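Side-chain contact in response regulator FixJ (Bradyrhizobium japonicum, PDB 5XSO), which induces, once activated by its oxygen-sensing partner FixL, the expression of the nitrogen-fixation regulators nifA and fixK: residues Gly60-Asp65 with Ile74-Arg79. Numbering follows the deposited sequence.
Sequences GCVVSD and IELLKR
Ser64 and Leu76 bring the two backbones nearest each other, 8.8 Å between their CA atoms, where the central strand 61-65 of the receiver domain lies against helix 73-82. Together with strand 89-93 these elements form a beta-alpha-beta unit of the CheY-like fold, and the contact illustrates how such a domain separates its sheet faces: side chains alternate along the strand, so that Val62 and Ser64 point to the helix while Val63 and Asp65 point away from it. From the helix, a single residue answers them. Leu76, with CG anti to its backbone nitrogen (chi1 178°), extends its branched end to the strand, and the methyl CD2 does all the touching. It sits over the strand between the two side chains, closer to Ser64: Leu76 CD2 packs against Ser64 CB at 3.6 Å and against the hydroxyl, a van der Waals approach rather than a polar one. Val62 is farther off, its CG1 standing 4.4 Å from Leu76 CD2, a looser apolar contact. All three residues are buried, and Phe50 of helix 47-53 touches both Val62 and Leu76, while Ile20 of the neighbouring strand 16-20 packs on Val62 and Ser64. The strand ends at Asp65, a probable magnesium ligand; its OD1 accepts a hydrogen bond from the backbone nitrogen of Arg67. Farther from the sheet, Glu75 and Arg79 pair one helical turn apart: Glu75 OE2 lies 3.0 Å from Arg79 NH1, and the carboxylate meets the guanidinium at its edge, in its plane. Back at the strand, Ser64 holds its hydroxyl anti to the backbone nitrogen (chi1 175°), which places OG 3.5 Å from Leu76 CD2.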
ATOM      1  N   GLY A  60       0.675  -7.403  -8.303  1.00 26.72           N
ATOM      2  CA  GLY A  60       1.320  -7.092  -9.565  1.00 24.52           C
ATOM      3  C   GLY A  60       1.487  -5.595  -9.693  1.00 23.25           C
ATOM      4  O   GLY A  60       1.136  -4.822  -8.800  1.00 24.06           O
ATOM      5  N   CYS A  61       2.033  -5.190 -10.819  1.00 21.50           N
ATOM      6  CA  CYS A  61       2.332  -3.786 -11.067  1.00 20.34           C
ATOM      7  C   CYS A  61       1.246  -3.214 -11.975  1.00 19.86           C
ATOM      8  O   CYS A  61       0.912  -3.821 -13.002  1.00 19.50           O
ATOM      9  CB  CYS A  61       3.710  -3.627 -11.720  1.00 19.08           C
ATOM     10  SG  CYS A  61       4.230  -1.919 -12.027  1.00 18.10           S
ATOM     11  N   VAL A  62       0.722  -2.050 -11.622  1.00 20.07           N
ATOM     12  CA  VAL A  62      -0.267  -1.370 -12.459  1.00 19.83           C
ATOM     13  C   VAL A  62       0.446  -0.411 -13.408  1.00 18.26           C
ATOM     14  O   VAL A  62       1.327   0.362 -12.992  1.00 17.85           O
ATOM     15  CB  VAL A  62      -1.304  -0.634 -11.590  1.00 21.32           C
ATOM     16  CG1 VAL A  62      -2.299   0.117 -12.473  1.00 21.32           C
ATOM     17  CG2 VAL A  62      -1.998  -1.599 -10.633  1.00 23.27           C
ATOM     18  N   VAL A  63       0.081  -0.457 -14.695  1.00 17.63           N
ATOM     19  CA  VAL A  63       0.585   0.486 -15.690  1.00 16.50           C
ATOM     20  C   VAL A  63      -0.637   1.146 -16.327  1.00 16.96           C
ATOM     21  O   VAL A  63      -1.404   0.470 -17.026  1.00 17.39           O
ATOM     22  CB  VAL A  63       1.459  -0.210 -16.745  1.00 15.61           C
ATOM     23  CG1 VAL A  63       1.872   0.779 -17.830  1.00 15.21           C
ATOM     24  CG2 VAL A  63       2.707  -0.858 -16.089  1.00 15.48           C
ATOM     25  N   SER A  64      -0.873   2.445 -16.032  1.00 17.20           N
ATOM     26  CA  SER A  64      -2.145   3.062 -16.376  1.00 18.15           C
ATOM     27  C   SER A  64      -1.924   4.371 -17.122  1.00 18.89           C
ATOM     28  O   SER A  64      -0.987   5.131 -16.820  1.00 17.10           O
ATOM     29  CB  SER A  64      -2.974   3.334 -15.115  1.00 21.80           C
ATOM     30  OG  SER A  64      -4.185   4.047 -15.378  1.00 23.01           O
ATOM     31  N   ASP A  65      -2.743   4.586 -18.147  1.00 18.10           N
ATOM     32  CA  ASP A  65      -2.874   5.914 -18.751  1.00 18.27           C
ATOM     33  C   ASP A  65      -3.314   6.962 -17.736  1.00 19.34           C
ATOM     34  O   ASP A  65      -4.194   6.725 -16.902  1.00 20.64           O
ATOM     35  CB  ASP A  65      -3.866   5.857 -19.919  1.00 25.93           C
ATOM     36  CG  ASP A  65      -3.865   7.153 -20.744  1.00 27.79           C
ATOM     37  OD1 ASP A  65      -4.750   7.996 -20.486  1.00 31.36           O
ATOM     38  OD2 ASP A  65      -3.005   7.310 -21.603  1.00 25.64           O
ATOM     39  N   ILE A  74      -4.974  10.836 -10.837  1.00 31.80           N
ATOM     40  CA  ILE A  74      -5.274  11.219  -9.461  1.00 34.44           C
ATOM     41  C   ILE A  74      -6.341  10.306  -8.872  1.00 33.60           C
ATOM     42  O   ILE A  74      -6.222   9.841  -7.732  1.00 33.52           O
ATOM     43  CB  ILE A  74      -5.714  12.690  -9.392  1.00 36.41           C
ATOM     44  CG1 ILE A  74      -4.527  13.615  -9.641  1.00 46.62           C
ATOM     45  CG2 ILE A  74      -6.371  12.999  -8.030  1.00 46.15           C
ATOM     46  CD1 ILE A  74      -4.944  15.077  -9.707  1.00 56.28           C
ATOM     47  N   GLU A  75      -7.422  10.077  -9.620  1.00 33.24           N
ATOM     48  CA  GLU A  75      -8.543   9.325  -9.059  1.00 39.84           C
ATOM     49  C   GLU A  75      -8.140   7.878  -8.809  1.00 43.23           C
ATOM     50  O   GLU A  75      -8.452   7.308  -7.747  1.00 38.45           O
ATOM     51  CB  GLU A  75      -9.751   9.406  -9.997  1.00 44.85           C
ATOM     52  CG  GLU A  75     -11.088   8.842  -9.415  1.00 60.27           C
ATOM     53  CD  GLU A  75     -11.542   9.500  -8.092  1.00 74.30           C
ATOM     54  OE1 GLU A  75     -12.279  10.520  -8.138  1.00 79.36           O
ATOM     55  OE2 GLU A  75     -11.182   8.983  -7.006  1.00 81.59           O
ATOM     56  N   LEU A  76      -7.429   7.280  -9.774  1.00 34.78           N
ATOM     57  CA  LEU A  76      -6.905   5.932  -9.603  1.00 30.96           C
ATOM     58  C   LEU A  76      -6.095   5.828  -8.318  1.00 31.36           C
ATOM     59  O   LEU A  76      -6.351   4.961  -7.471  1.00 32.96           O
ATOM     60  CB  LEU A  76      -6.042   5.573 -10.807  1.00 30.13           C
ATOM     61  CG  LEU A  76      -5.398   4.195 -10.701  1.00 37.93           C
ATOM     62  CD1 LEU A  76      -6.481   3.162 -10.662  1.00 32.50           C
ATOM     63  CD2 LEU A  76      -4.407   3.960 -11.861  1.00 37.19           C
ATOM     64  N   LEU A  77      -5.141   6.744  -8.137  1.00 29.90           N
ATOM     65  CA  LEU A  77      -4.314   6.713  -6.933  1.00 31.86           C
ATOM     66  C   LEU A  77      -5.156   6.914  -5.671  1.00 37.79           C
ATOM     67  O   LEU A  77      -4.960   6.213  -4.668  1.00 34.75           O
ATOM     68  CB  LEU A  77      -3.215   7.769  -7.034  1.00 32.75           C
ATOM     69  CG  LEU A  77      -1.830   7.282  -7.455  1.00 31.69           C
ATOM     70  CD1 LEU A  77      -1.290   6.357  -6.368  1.00 37.98           C
ATOM     71  CD2 LEU A  77      -1.875   6.571  -8.798  1.00 28.99           C
ATOM     72  N   LYS A  78      -6.112   7.847  -5.696  1.00 35.29           N
ATOM     73  CA  LYS A  78      -6.962   8.032  -4.514  1.00 38.71           C
ATOM     74  C   LYS A  78      -7.713   6.751  -4.165  1.00 40.23           C
ATOM     75  O   LYS A  78      -7.750   6.353  -2.995  1.00 42.33           O
ATOM     76  CB  LYS A  78      -7.923   9.205  -4.724  1.00 40.50           C
ATOM     77  CG  LYS A  78      -7.206  10.534  -4.563  1.00 45.48           C
ATOM     78  CD  LYS A  78      -8.132  11.732  -4.486  1.00 53.18           C
ATOM     79  CE  LYS A  78      -7.332  13.039  -4.498  1.00 60.82           C
ATOM     80  NZ  LYS A  78      -8.161  14.242  -4.822  1.00 63.53           N
ATOM     81  N   ARG A  79      -8.288   6.072  -5.161  1.00 39.41           N
ATOM     82  CA  ARG A  79      -8.981   4.809  -4.883  1.00 41.00           C
ATOM     83  C   ARG A  79      -8.017   3.718  -4.412  1.00 40.03           C
ATOM     84  O   ARG A  79      -8.349   2.944  -3.507  1.00 46.82           O
ATOM     85  CB  ARG A  79      -9.748   4.319  -6.120  1.00 45.50           C
ATOM     86  CG  ARG A  79     -10.751   5.305  -6.721  1.00 48.35           C
ATOM     87  CD  ARG A  79     -12.088   5.330  -5.991  1.00 68.55           C
ATOM     88  NE  ARG A  79     -13.198   4.958  -6.878  1.00 79.43           N
ATOM     89  CZ  ARG A  79     -13.753   5.769  -7.783  1.00 80.21           C
ATOM     90  NH1 ARG A  79     -13.300   7.009  -7.945  1.00 78.71           N
ATOM     91  NH2 ARG A  79     -14.763   5.342  -8.537  1.00 80.01           N
TER